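Local structure of fimbrial protein MyfA,Fimbrial protein MyfA (Yersinia enterocolitica, 5LN8) at residues 27-32 with 77-82; 36-41 with 103-108; 52-57 with 93-98. The protein assembles as the major subunit of Myf fimbriae, probable virulence factors of pathogenic Yersinia, and binds galactose in a pocket of its Ig-like domain. All coordinates share one frame; numbering follows the deposited sequence.

Interaction 1 of 3, residues 27-32 with 77-82; sequences VMSDSG and GSERVE
Met28 O is met twice by the opposing strand: Val81 N donates to it over 2.9 Å, and Arg80 CA directs its hydrogen at the same oxygen from 3.4 Å. Met28 N returns a nearly straight bond (N-H...O 172°) to Val81 O, completing a hydrogen-bonded pair flanked by the non-hydrogen-bonded pairs Val27-Glu82 and Ser29-Arg80. A further backbone bond, Asp30 N to Glu79 O at 2.9 Å, carries the ladder just past the strand ends. The antiparallel strands belong to the three-stranded sheet of this Ig-like beta sandwich, in which 21-29 runs between 2-7 and 80-87. On the face of Val27, Ser29, Arg80 and Glu82, the extended Arg80 chain leaves with CG opposite its own N (chi1 -168°) and sets one guanidinium face over Val27 CG1, 3.8 Å from NH2. Glu82 OE2 lies in the guanidinium plane and forms a salt bridge with NH1 and NH2, though the bonds are unusually short and their exact geometry is doubtful. Val27 CG2 rests alongside Glu82 CG, 3.7 Å away. Glu79 bends at chi2 (-94°), which brings its OE2 to 3.6 Å from Ser29 CB. On the other face, Met28 CE approaches Val81 CG1 at 4.3 Å, and both side chains touch Trp37 of strand 36-51.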
ATOM      1  N   VAL A  27       3.058   1.067   8.230  1.00 13.22           N
ATOM      2  CA  VAL A  27       3.072   1.868   9.438  1.00 12.82           C
ATOM      3  C   VAL A  27       3.763   3.187   9.136  1.00 12.64           C
ATOM      4  O   VAL A  27       4.884   3.206   8.639  1.00 13.91           O
ATOM      5  CB  VAL A  27       3.809   1.150  10.588  1.00 17.12           C
ATOM      6  CG1 VAL A  27       3.781   2.004  11.848  1.00 18.23           C
ATOM      7  CG2 VAL A  27       3.192  -0.206  10.862  1.00 15.66           C
ATOM      8  N   MET A  28       3.073   4.288   9.406  1.00 10.16           N
ATOM      9  CA  MET A  28       3.634   5.617   9.204  1.00 12.75           C
ATOM     10  C   MET A  28       3.601   6.398  10.512  1.00 13.68           C
ATOM     11  O   MET A  28       2.538   6.554  11.123  1.00 12.19           O
ATOM     12  CB  MET A  28       2.839   6.368   8.142  1.00 11.77           C
ATOM     13  CG  MET A  28       2.858   5.709   6.779  1.00 10.93           C
ATOM     14  SD  MET A  28       1.783   6.526   5.585  1.00 12.28           S
ATOM     15  CE  MET A  28       0.171   6.086   6.234  1.00 11.06           C
ATOM     16  N   SER A  29       4.756   6.885  10.949  1.00 11.85           N
ATOM     17  CA  SER A  29       4.813   7.551  12.244  1.00 13.59           C
ATOM     18  C   SER A  29       5.766   8.740  12.283  1.00 14.55           C
ATOM     19  O   SER A  29       6.757   8.785  11.551  1.00 14.44           O
ATOM     20  CB  SER A  29       5.147   6.556  13.362  1.00 15.14           C
ATOM     21  OG  SER A  29       6.404   5.957  13.164  1.00 17.85           O
ATOM     22  N   ASP A  30       5.426   9.706  13.130  1.00 13.68           N
ATOM     23  CA  ASP A  30       6.248  10.873  13.386  1.00 14.50           C
ATOM     24  C   ASP A  30       5.690  11.580  14.602  1.00 16.34           C
ATOM     25  O   ASP A  30       4.498  11.859  14.673  1.00 15.92           O
ATOM     26  CB  ASP A  30       6.236  11.836  12.202  1.00 14.60           C
ATOM     27  CG  ASP A  30       7.187  13.002  12.395  1.00 18.05           C
ATOM     28  OD1 ASP A  30       8.207  12.827  13.095  1.00 19.63           O
ATOM     29  OD2 ASP A  30       6.925  14.094  11.851  1.00 16.17           O
ATOM     30  N   SER A  31       6.558  11.870  15.562  1.00 19.03           N
ATOM     31  CA  SER A  31       6.159  12.604  16.749  1.00 18.85           C
ATOM     32  C   SER A  31       5.968  14.090  16.451  1.00 18.49           C
ATOM     33  O   SER A  31       5.371  14.815  17.242  1.00 21.71           O
ATOM     34  CB  SER A  31       7.204  12.419  17.835  1.00 22.46           C
ATOM     35  OG  SER A  31       8.486  12.751  17.344  1.00 24.24           O
ATOM     36  N   GLY A  32       6.466  14.540  15.304  1.00 18.87           N
ATOM     37  CA  GLY A  32       6.310  15.926  14.898  1.00 19.77           C
ATOM     38  C   GLY A  32       4.883  16.307  14.545  1.00 20.16           C
ATOM     39  O   GLY A  32       4.039  15.447  14.268  1.00 18.99           O
ATOM     40  N   GLY A  77      -3.442  13.244  12.721  1.00 14.67           N
ATOM     41  CA  GLY A  77      -2.439  14.019  13.429  1.00 14.51           C
ATOM     42  C   GLY A  77      -1.791  13.275  14.577  1.00 12.70           C
ATOM     43  O   GLY A  77      -0.927  13.816  15.252  1.00 13.38           O
ATOM     44  N   SER A  78      -2.205  12.034  14.800  1.00 12.70           N
ATOM     45  CA  SER A  78      -1.621  11.231  15.866  1.00 13.94           C
ATOM     46  C   SER A  78      -0.208  10.849  15.462  1.00 13.81           C
ATOM     47  O   SER A  78       0.201  11.079  14.329  1.00 14.09           O
ATOM     48  CB  SER A  78      -2.460   9.985  16.134  1.00 14.07           C
ATOM     49  OG  SER A  78      -2.352   9.065  15.073  1.00 14.21           O
ATOM     50  N   GLU A  79       0.549  10.271  16.384  1.00 12.84           N
ATOM     51  CA  GLU A  79       1.952   9.962  16.122  1.00 14.07           C
ATOM     52  C   GLU A  79       2.122   8.775  15.164  1.00 14.81           C
ATOM     53  O   GLU A  79       3.202   8.556  14.620  1.00 14.02           O
ATOM     54  CB  GLU A  79       2.693   9.727  17.452  1.00 13.66           C
ATOM     55  CG  GLU A  79       4.173   9.370  17.340  1.00 13.83           C
ATOM     56  CD  GLU A  79       4.406   7.869  17.345  1.00 13.41           C
ATOM     57  OE1 GLU A  79       3.510   7.135  17.804  1.00 13.48           O
ATOM     58  OE2 GLU A  79       5.474   7.421  16.890  1.00 13.89           O
ATOM     59  N   ARG A  80       1.051   8.025  14.929  1.00 13.36           N
ATOM     60  CA  ARG A  80       1.188   6.746  14.248  1.00 14.71           C
ATOM     61  C   ARG A  80      -0.102   6.296  13.562  1.00 14.88           C
ATOM     62  O   ARG A  80      -1.179   6.364  14.157  1.00 15.30           O
ATOM     63  CB  ARG A  80       1.612   5.708  15.281  1.00 16.50           C
ATOM     64  CG  ARG A  80       2.086   4.393  14.749  1.00 18.16           C
ATOM     65  CD  ARG A  80       2.310   3.468  15.915  1.00 19.53           C
ATOM     66  NE  ARG A  80       2.856   2.169  15.543  1.00 24.72           N
ATOM     67  CZ  ARG A  80       2.121   1.114  15.200  1.00 26.13           C
ATOM     68  NH1 ARG A  80       0.795   1.196  15.152  1.00 23.88           N
ATOM     69  NH2 ARG A  80       2.720  -0.025  14.886  1.00 26.64           N
ATOM     70  N   VAL A  81       0.028   5.853  12.310  1.00 13.00           N
ATOM     71  CA  VAL A  81      -1.077   5.294  11.528  1.00 13.47           C
ATOM     72  C   VAL A  81      -0.708   3.930  10.957  1.00 13.66           C
ATOM     73  O   VAL A  81       0.360   3.776  10.367  1.00 12.62           O
ATOM     74  CB  VAL A  81      -1.439   6.182  10.315  1.00 16.18           C
ATOM     75  CG1 VAL A  81      -2.589   5.553   9.521  1.00 15.53           C
ATOM     76  CG2 VAL A  81      -1.810   7.570  10.752  1.00 15.85           C
ATOM     77  N   GLU A  82      -1.600   2.952  11.101  1.00 12.00           N
ATOM     78  CA  GLU A  82      -1.400   1.653  10.472  1.00 16.01           C
ATOM     79  C   GLU A  82      -2.433   1.403   9.386  1.00 14.88           C
ATOM     80  O   GLU A  82      -3.592   1.804   9.522  1.00 12.61           O
ATOM     81  CB  GLU A  82      -1.469   0.523  11.497  1.00 17.92           C
ATOM     82  CG  GLU A  82      -0.185   0.295  12.268  1.00 22.16           C
ATOM     83  CD  GLU A  82      -0.245  -0.954  13.128  1.00 25.53           C
ATOM     84  OE1 GLU A  82      -1.149  -1.781  12.903  1.00 29.03           O
ATOM     85  OE2 GLU A  82       0.602  -1.109  14.029  1.00 28.25           O
TER

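Interaction 2 of 3, residues 36-41 with 103-108; sequences GWNVRP and RVEEYV. With GAL (beta-D-galactopyranose), chain C.
Glu105 reaches from its strand to Asn38 and Arg40 with a side chain extended beyond CG. Its CB lies 4.0 Å from Asn38 CB, directly across a hydrogen-bonded antiparallel pair. Farther out, Glu105 CD comes up beside NE and CD of Arg40. At the carboxylate the two oxygens divide the work. Glu105 OE1 takes Asn38 ND2 nearly along its C-O axis at 3.0 Å. Arg40 NE reaches Glu105 OE1 from above the carboxylate plane (41° out of it), also at 3.0 Å; a water that donates to OE1 (2.9 Å) accepts from Arg40 NH2. OE2 is gripped side-on by NE and NH2 of Arg103, both coming from the same face of the carboxylate, with NE at 3.0 Å. The side chains of Arg40 and Arg103 run side by side, their guanidinium planes 25° apart, and the shared carboxylate probably offsets their like charges. These strands, 36-51 and 97-107, are antiparallel neighbours in the larger sheet of the Ig-like sandwich; Asn38 and Tyr107, on the same face as Glu105, line the galactose pocket, with Glu105 behind Asn38 in the second shell. With ND2 held by Glu105, the Asn38 amide turns OD1 to the sugar, where galactose O3 donates to it over a very short 2.5 Å. Tyr107 CG stands between the backbone N and the carbonyl carbon (chi1 59°), which lays the ring over Gly36; galactose O4 covers the opposite face, CZ is 3.6 Å from galactose C4, and OH bonds to Asp75. Lys35, Asp68 and His71 add hydrogen bonds to the sugar. On the reverse face Glu106 CG sits over the six-membered ring of Trp37, 4.0 Å from its centroid, in a CH-pi contact, while Glu106 OE1 accepts from Asn119.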
ATOM      1  N   GLY A  36      -1.470  14.984   8.031  1.00 11.13           N
ATOM      2  CA  GLY A  36      -1.792  13.664   7.524  1.00 12.07           C
ATOM      3  C   GLY A  36      -0.726  13.067   6.626  1.00 10.61           C
ATOM      4  O   GLY A  36       0.429  13.495   6.662  1.00  9.72           O
ATOM      5  N   TRP A  37      -1.129  12.095   5.810  1.00 10.26           N
ATOM      6  CA  TRP A  37      -0.203  11.311   4.994  1.00 10.51           C
ATOM      7  C   TRP A  37      -0.730  11.037   3.591  1.00  9.77           C
ATOM      8  O   TRP A  37      -1.941  10.932   3.385  1.00  9.98           O
ATOM      9  CB  TRP A  37       0.076   9.950   5.649  1.00 10.82           C
ATOM     10  CG  TRP A  37       0.476   9.994   7.090  1.00 10.55           C
ATOM     11  CD1 TRP A  37      -0.356  10.003   8.169  1.00 10.49           C
ATOM     12  CD2 TRP A  37       1.809  10.005   7.610  1.00 11.46           C
ATOM     13  NE1 TRP A  37       0.375  10.025   9.329  1.00 13.02           N
ATOM     14  CE2 TRP A  37       1.710  10.027   9.014  1.00 11.70           C
ATOM     15  CE3 TRP A  37       3.079  10.001   7.025  1.00 11.44           C
ATOM     16  CZ2 TRP A  37       2.833  10.051   9.843  1.00 12.05           C
ATOM     17  CZ3 TRP A  37       4.186  10.023   7.846  1.00 11.65           C
ATOM     18  CH2 TRP A  37       4.059  10.050   9.239  1.00 11.44           C
ATOM     19  N   ASN A  38       0.192  10.913   2.643  1.00  8.64           N
ATOM     20  CA  ASN A  38      -0.111  10.375   1.324  1.00  8.52           C
ATOM     21  C   ASN A  38       0.639   9.057   1.159  1.00  9.14           C
ATOM     22  O   ASN A  38       1.715   8.874   1.722  1.00  9.19           O
ATOM     23  CB  ASN A  38       0.323  11.324   0.195  1.00  7.73           C
ATOM     24  CG  ASN A  38      -0.476  12.622   0.146  1.00 11.11           C
ATOM     25  OD1 ASN A  38      -1.696  12.642   0.333  1.00 11.98           O
ATOM     26  ND2 ASN A  38       0.220  13.716  -0.139  1.00  8.88           N
ATOM     27  N   VAL A  39       0.063   8.139   0.393  1.00  8.60           N
ATOM     28  CA  VAL A  39       0.791   6.977  -0.084  1.00  9.21           C
ATOM     29  C   VAL A  39       0.616   6.946  -1.596  1.00  9.15           C
ATOM     30  O   VAL A  39      -0.455   6.577  -2.095  1.00  8.72           O
ATOM     31  CB  VAL A  39       0.267   5.677   0.532  1.00 11.17           C
ATOM     32  CG1 VAL A  39       1.113   4.516   0.055  1.00 10.56           C
ATOM     33  CG2 VAL A  39       0.267   5.752   2.054  1.00  9.49           C
ATOM     34  N   ARG A  40       1.658   7.361  -2.315  1.00  8.21           N
ATOM     35  CA  ARG A  40       1.601   7.505  -3.767  1.00 10.71           C
ATOM     36  C   ARG A  40       2.286   6.331  -4.460  1.00  9.36           C
ATOM     37  O   ARG A  40       3.477   6.127  -4.286  1.00 10.10           O
ATOM     38  CB  ARG A  40       2.252   8.824  -4.210  1.00 11.03           C
ATOM     39  CG  ARG A  40       1.591  10.088  -3.655  1.00 10.33           C
ATOM     40  CD  ARG A  40       2.134  11.345  -4.334  1.00 14.52           C
ATOM     41  NE  ARG A  40       1.493  12.587  -3.895  1.00 14.75           N
ATOM     42  CZ  ARG A  40       0.341  13.052  -4.374  1.00 14.45           C
ATOM     43  NH1 ARG A  40      -0.319  12.371  -5.294  1.00 15.01           N
ATOM     44  NH2 ARG A  40      -0.163  14.196  -3.929  1.00 16.40           N
ATOM     45  N   PRO A  41       1.525   5.543  -5.231  1.00  9.47           N
ATOM     46  CA  PRO A  41       2.159   4.461  -5.984  1.00  9.50           C
ATOM     47  C   PRO A  41       3.138   5.045  -6.984  1.00 10.38           C
ATOM     48  O   PRO A  41       2.899   6.124  -7.528  1.00 10.38           O
ATOM     49  CB  PRO A  41       0.987   3.807  -6.718  1.00 11.00           C
ATOM     50  CG  PRO A  41      -0.227   4.174  -5.912  1.00 11.87           C
ATOM     51  CD  PRO A  41       0.059   5.548  -5.381  1.00 12.06           C
ATOM     52  N   ARG A 103       5.686   5.946  -2.723  1.00  9.67           N
ATOM     53  CA  ARG A 103       6.298   7.000  -1.928  1.00 10.32           C
ATOM     54  C   ARG A 103       5.334   7.490  -0.835  1.00 10.66           C
ATOM     55  O   ARG A 103       4.237   7.958  -1.131  1.00 10.00           O
ATOM     56  CB  ARG A 103       6.727   8.168  -2.820  1.00 10.66           C
ATOM     57  CG  ARG A 103       7.475   9.248  -2.059  1.00 11.98           C
ATOM     58  CD  ARG A 103       8.022  10.337  -2.963  1.00 12.95           C
ATOM     59  NE  ARG A 103       6.968  11.171  -3.526  1.00 12.34           N
ATOM     60  CZ  ARG A 103       6.473  11.006  -4.743  1.00 13.46           C
ATOM     61  NH1 ARG A 103       6.944  10.044  -5.521  1.00 12.88           N
ATOM     62  NH2 ARG A 103       5.515  11.804  -5.188  1.00 14.41           N
ATOM     63  N   VAL A 104       5.740   7.353   0.426  1.00  9.19           N
ATOM     64  CA  VAL A 104       4.973   7.869   1.562  1.00  9.74           C
ATOM     65  C   VAL A 104       5.296   9.341   1.788  1.00  9.93           C
ATOM     66  O   VAL A 104       6.463   9.726   1.752  1.00 10.81           O
ATOM     67  CB  VAL A 104       5.319   7.103   2.849  1.00 10.48           C
ATOM     68  CG1 VAL A 104       4.748   7.806   4.072  1.00 10.51           C
ATOM     69  CG2 VAL A 104       4.839   5.658   2.757  1.00  9.53           C
ATOM     70  N   GLU A 105       4.278  10.165   2.021  1.00  9.48           N
ATOM     71  CA  GLU A 105       4.491  11.589   2.257  1.00 10.50           C
ATOM     72  C   GLU A 105       3.753  12.066   3.498  1.00 12.21           C
ATOM     73  O   GLU A 105       2.611  11.675   3.736  1.00 10.88           O
ATOM     74  CB  GLU A 105       4.032  12.420   1.050  1.00 11.25           C
ATOM     75  CG  GLU A 105       4.746  12.127  -0.265  1.00  9.49           C
ATOM     76  CD  GLU A 105       4.119  12.853  -1.451  1.00 12.11           C
ATOM     77  OE1 GLU A 105       2.929  13.229  -1.381  1.00 13.26           O
ATOM     78  OE2 GLU A 105       4.811  13.047  -2.466  1.00 11.74           O
ATOM     79  N   GLU A 106       4.412  12.922   4.277  1.00 10.99           N
ATOM     80  CA  GLU A 106       3.806  13.535   5.451  1.00 11.58           C
ATOM     81  C   GLU A 106       3.561  14.994   5.132  1.00 11.63           C
ATOM     82  O   GLU A 106       4.474  15.688   4.689  1.00 11.60           O
ATOM     83  CB  GLU A 106       4.761  13.430   6.641  1.00 12.21           C
ATOM     84  CG  GLU A 106       4.170  13.850   7.985  1.00 12.95           C
ATOM     85  CD  GLU A 106       5.214  13.902   9.089  1.00 14.46           C
ATOM     86  OE1 GLU A 106       6.410  13.725   8.781  1.00 15.45           O
ATOM     87  OE2 GLU A 106       4.847  14.121  10.259  1.00 12.83           O
ATOM     88  N   TYR A 107       2.341  15.468   5.358  1.00 11.82           N
ATOM     89  CA  TYR A 107       2.022  16.853   5.042  1.00 11.43           C
ATOM     90  C   TYR A 107       1.449  17.631   6.222  1.00 13.97           C
ATOM     91  O   TYR A 107       0.948  17.041   7.178  1.00 14.17           O
ATOM     92  CB  TYR A 107       1.098  16.942   3.822  1.00 11.66           C
ATOM     93  CG  TYR A 107      -0.224  16.217   3.959  1.00 13.06           C
ATOM     94  CD1 TYR A 107      -1.271  16.768   4.687  1.00 13.23           C
ATOM     95  CD2 TYR A 107      -0.438  15.006   3.322  1.00 11.58           C
ATOM     96  CE1 TYR A 107      -2.490  16.113   4.800  1.00 13.17           C
ATOM     97  CE2 TYR A 107      -1.647  14.343   3.427  1.00 12.70           C
ATOM     98  CZ  TYR A 107      -2.671  14.902   4.165  1.00 12.55           C
ATOM     99  OH  TYR A 107      -3.874  14.240   4.263  1.00 11.67           O
ATOM    100  N   VAL A 108       1.549  18.957   6.144  1.00 14.58           N
ATOM    101  CA  VAL A 108       0.999  19.852   7.156  1.00 14.88           C
ATOM    102  C   VAL A 108       0.084  20.886   6.523  1.00 18.92           C
ATOM    103  O   VAL A 108       0.242  21.236   5.359  1.00 20.85           O
ATOM    104  CB  VAL A 108       2.103  20.571   7.969  1.00 16.27           C
ATOM    105  CG1 VAL A 108       2.968  19.566   8.676  1.00 15.15           C
ATOM    106  CG2 VAL A 108       2.965  21.466   7.066  1.00 17.17           C
TER
HETATM  107  C1  GAL C 201      -6.907  15.561   0.116  1.00 15.53           C
HETATM  108  C2  GAL C 201      -5.737  15.033  -0.760  1.00 16.66           C
HETATM  109  C3  GAL C 201      -4.570  14.600   0.145  1.00 17.33           C
HETATM  110  C4  GAL C 201      -4.129  15.781   1.036  1.00 16.30           C
HETATM  111  C5  GAL C 201      -5.346  16.375   1.771  1.00 16.75           C
HETATM  112  C6  GAL C 201      -5.051  17.685   2.513  1.00 19.30           C
HETATM  113  O1  GAL C 201      -7.959  15.997  -0.659  1.00 16.98           O
HETATM  114  O2  GAL C 201      -6.104  13.928  -1.613  1.00 16.49           O
HETATM  115  O3  GAL C 201      -3.439  14.154  -0.599  1.00 17.24           O
HETATM  116  O4  GAL C 201      -3.475  16.793   0.275  1.00 18.54           O
HETATM  117  O5  GAL C 201      -6.456  16.667   0.886  1.00 17.97           O
HETATM  118  O6  GAL C 201      -6.137  18.124   3.292  1.00 20.11           O
HETATM  119  O   HOH W   1       1.983  15.856  -2.319  1.00 19.61           O

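Interaction 3 of 3, residues 52-57 with 93-98; sequences SADGTR and VKAGEY
Ser52, Tyr98 and Thr56 make most of this contact. Ser52 CB lies over one face of the Tyr98 ring, 3.7 Å from its centroid and close to the ring normal, a CH-pi contact. Thr56 meets the same ring at its edge: CG2 lies in the ring plane, 3.2 Å from Tyr98 OH, and Thr56 O comes to 3.3 Å from Tyr98 CE1. The Thr56 methyl gets there with CG2 trans to N and OG1 beside it (chi1 -55°), the hydroxyl being directed to Asp54 OD1 at 2.6 Å. The type I turn from Ser52 to Gly55 is closed by Gly55 N to Ser52 O, and Ser52 N to Thr56 O (3.0 Å) draws the loop's two ends together beside the ring. Ser52 CA points its hydrogen at Glu97 O from 3.3 Å. Two waters join the backbones: one accepts from Ala53 N and Glu97 N (2.8 Å to the latter), the other accepts from Asp54 N and donates to Ala95 O. The turn is the hairpin loop between strands 36-51 and 57-59, packed against the start of strand 97-107, where Tyr98 also touches Met50 and Val129 and its backbone bonds to Lys127 of strand 117-128.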
ATOM      1  N   SER A  52       3.545  -8.295 -10.939  1.00 14.83           N
ATOM      2  CA  SER A  52       4.481  -9.423 -11.003  1.00 13.91           C
ATOM      3  C   SER A  52       5.502  -9.252 -12.132  1.00 16.87           C
ATOM      4  O   SER A  52       5.450  -8.285 -12.883  1.00 16.33           O
ATOM      5  CB  SER A  52       3.743 -10.753 -11.150  1.00 15.67           C
ATOM      6  OG  SER A  52       3.049 -10.825 -12.372  1.00 17.84           O
ATOM      7  N   ALA A  53       6.433 -10.192 -12.248  1.00 15.76           N
ATOM      8  CA  ALA A  53       7.481 -10.096 -13.261  1.00 19.15           C
ATOM      9  C   ALA A  53       6.953 -10.226 -14.695  1.00 18.15           C
ATOM     10  O   ALA A  53       7.521  -9.647 -15.625  1.00 18.79           O
ATOM     11  CB  ALA A  53       8.587 -11.111 -12.992  1.00 19.53           C
ATOM     12  N   ASP A  54       5.879 -10.989 -14.878  1.00 20.10           N
ATOM     13  CA  ASP A  54       5.307 -11.156 -16.210  1.00 18.84           C
ATOM     14  C   ASP A  54       4.290 -10.071 -16.560  1.00 20.05           C
ATOM     15  O   ASP A  54       3.652 -10.129 -17.605  1.00 23.14           O
ATOM     16  CB  ASP A  54       4.728 -12.571 -16.415  1.00 19.86           C
ATOM     17  CG  ASP A  54       3.480 -12.842 -15.587  1.00 21.31           C
ATOM     18  OD1 ASP A  54       2.833 -11.894 -15.100  1.00 22.32           O
ATOM     19  OD2 ASP A  54       3.127 -14.031 -15.442  1.00 22.95           O
ATOM     20  N   GLY A  55       4.132  -9.090 -15.679  1.00 17.57           N
ATOM     21  CA  GLY A  55       3.257  -7.963 -15.961  1.00 19.65           C
ATOM     22  C   GLY A  55       1.797  -8.137 -15.572  1.00 18.17           C
ATOM     23  O   GLY A  55       0.927  -7.424 -16.070  1.00 15.29           O
ATOM     24  N   THR A  56       1.525  -9.086 -14.686  1.00 17.53           N
ATOM     25  CA  THR A  56       0.185  -9.240 -14.136  1.00 18.17           C
ATOM     26  C   THR A  56      -0.008  -8.147 -13.088  1.00 15.89           C
ATOM     27  O   THR A  56       0.795  -8.030 -12.171  1.00 14.35           O
ATOM     28  CB  THR A  56       0.012 -10.613 -13.479  1.00 20.22           C
ATOM     29  OG1 THR A  56       0.331 -11.641 -14.428  1.00 20.85           O
ATOM     30  CG2 THR A  56      -1.412 -10.801 -12.981  1.00 18.68           C
ATOM     31  N   ARG A  57      -1.058  -7.344 -13.233  1.00 15.25           N
ATOM     32  CA  ARG A  57      -1.324  -6.239 -12.318  1.00 14.65           C
ATOM     33  C   ARG A  57      -2.521  -6.586 -11.458  1.00 15.17           C
ATOM     34  O   ARG A  57      -3.578  -6.904 -11.993  1.00 16.75           O
ATOM     35  CB  ARG A  57      -1.635  -4.960 -13.104  1.00 13.88           C
ATOM     36  CG  ARG A  57      -0.563  -4.559 -14.109  1.00 15.09           C
ATOM     37  CD  ARG A  57      -0.933  -3.297 -14.872  1.00 16.14           C
ATOM     38  NE  ARG A  57      -0.978  -2.127 -14.000  1.00 15.51           N
ATOM     39  CZ  ARG A  57       0.095  -1.429 -13.635  1.00 16.98           C
ATOM     40  NH1 ARG A  57       1.294  -1.778 -14.072  1.00 18.28           N
ATOM     41  NH2 ARG A  57      -0.027  -0.380 -12.834  1.00 14.98           N
ATOM     42  N   VAL A  93      -5.964 -14.076  -9.121  1.00 27.79           N
ATOM     43  CA  VAL A  93      -4.546 -13.792  -8.894  1.00 24.76           C
ATOM     44  C   VAL A  93      -3.596 -14.862  -9.452  1.00 27.15           C
ATOM     45  O   VAL A  93      -3.474 -15.964  -8.917  1.00 26.45           O
ATOM     46  CB  VAL A  93      -4.245 -13.520  -7.421  1.00 23.55           C
ATOM     47  CG1 VAL A  93      -4.695 -14.685  -6.542  1.00 26.44           C
ATOM     48  CG2 VAL A  93      -2.784 -13.249  -7.257  1.00 24.23           C
ATOM     49  N   LYS A  94      -2.909 -14.511 -10.531  1.00 28.31           N
ATOM     50  CA  LYS A  94      -2.130 -15.488 -11.270  1.00 27.02           C
ATOM     51  C   LYS A  94      -0.731 -15.687 -10.736  1.00 26.09           C
ATOM     52  O   LYS A  94      -0.510 -15.819  -9.535  1.00 25.30           O
ATOM     53  CB  LYS A  94      -2.050 -15.113 -12.754  1.00 29.19           C
ATOM     54  CG  LYS A  94      -3.352 -15.271 -13.511  1.00 32.14           C
ATOM     55  CD  LYS A  94      -3.088 -15.385 -14.995  1.00 33.77           C
ATOM     56  CE  LYS A  94      -2.160 -16.559 -15.297  1.00 34.14           C
ATOM     57  NZ  LYS A  94      -2.838 -17.745 -15.906  1.00 32.83           N
ATOM     58  N   ALA A  95       0.210 -15.661 -11.671  1.00 33.07           N
ATOM     59  CA  ALA A  95       1.555 -16.165 -11.458  1.00 30.72           C
ATOM     60  C   ALA A  95       2.555 -15.157 -10.894  1.00 28.41           C
ATOM     61  O   ALA A  95       2.935 -14.173 -11.561  1.00 30.36           O
ATOM     62  CB  ALA A  95       2.089 -16.778 -12.760  1.00 32.93           C
ATOM     63  N   GLY A  96       2.968 -15.409  -9.652  1.00 27.64           N
ATOM     64  CA  GLY A  96       4.261 -14.939  -9.199  1.00 25.11           C
ATOM     65  C   GLY A  96       4.462 -14.027  -8.012  1.00 19.14           C
ATOM     66  O   GLY A  96       3.708 -14.024  -7.041  1.00 20.39           O
ATOM     67  N   GLU A  97       5.549 -13.270  -8.111  1.00 18.16           N
ATOM     68  CA  GLU A  97       6.018 -12.388  -7.056  1.00 17.87           C
ATOM     69  C   GLU A  97       5.635 -10.959  -7.400  1.00 16.98           C
ATOM     70  O   GLU A  97       6.162 -10.381  -8.346  1.00 15.22           O
ATOM     71  CB  GLU A  97       7.538 -12.507  -6.925  1.00 21.36           C
ATOM     72  CG  GLU A  97       8.048 -13.941  -6.848  1.00 19.74           C
ATOM     73  CD  GLU A  97       7.596 -14.666  -5.591  1.00 24.88           C
ATOM     74  OE1 GLU A  97       7.252 -13.989  -4.603  1.00 23.37           O
ATOM     75  OE2 GLU A  97       7.597 -15.916  -5.587  1.00 27.75           O
ATOM     76  N   TYR A  98       4.713 -10.396  -6.631  1.00 15.16           N
ATOM     77  CA  TYR A  98       4.119  -9.115  -6.973  1.00 15.68           C
ATOM     78  C   TYR A  98       4.751  -7.987  -6.175  1.00 15.96           C
ATOM     79  O   TYR A  98       4.735  -7.994  -4.942  1.00 13.94           O
ATOM     80  CB  TYR A  98       2.614  -9.148  -6.711  1.00 12.97           C
ATOM     81  CG  TYR A  98       1.810  -9.992  -7.670  1.00 13.96           C
ATOM     82  CD1 TYR A  98       1.203  -9.423  -8.778  1.00 13.91           C
ATOM     83  CD2 TYR A  98       1.646 -11.354  -7.464  1.00 15.58           C
ATOM     84  CE1 TYR A  98       0.463 -10.182  -9.655  1.00 12.93           C
ATOM     85  CE2 TYR A  98       0.904 -12.120  -8.340  1.00 17.37           C
ATOM     86  CZ  TYR A  98       0.316 -11.526  -9.435  1.00 16.18           C
ATOM     87  OH  TYR A  98      -0.425 -12.275 -10.316  1.00 17.98           O
TER
HETATM   88  O   HOH W   2       6.513 -12.972 -10.770  1.00 17.48           O
HETATM   89  O   HOH W   3       5.442 -13.601 -13.116  1.00 20.63           O

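How the interactions relate
Interactions 1 and 2 touch across the sandwich, their centres 11 Å apart. Met28 SD packs on Val104 CG1 at 3.6 Å, and Val81 CG2 on Trp37 NE1 at the same distance, so the larger sheet meets the three-stranded one through its face opposite the sugar. Asp30 OD2 and Glu106 OE2 approach to 2.6 Å, a closeness of like charges that may mean one of them is protonated. Interaction 2 contributes to the galactose pocket directly; the Met28 side chain of interaction 1 is about 11 Å from the sugar. Interaction 3 shares strand 97-107 with interaction 2 but lies on the other side of the chain's centre; its own centre is 26 Å from that of interaction 2 and 32 Å from that of interaction 1.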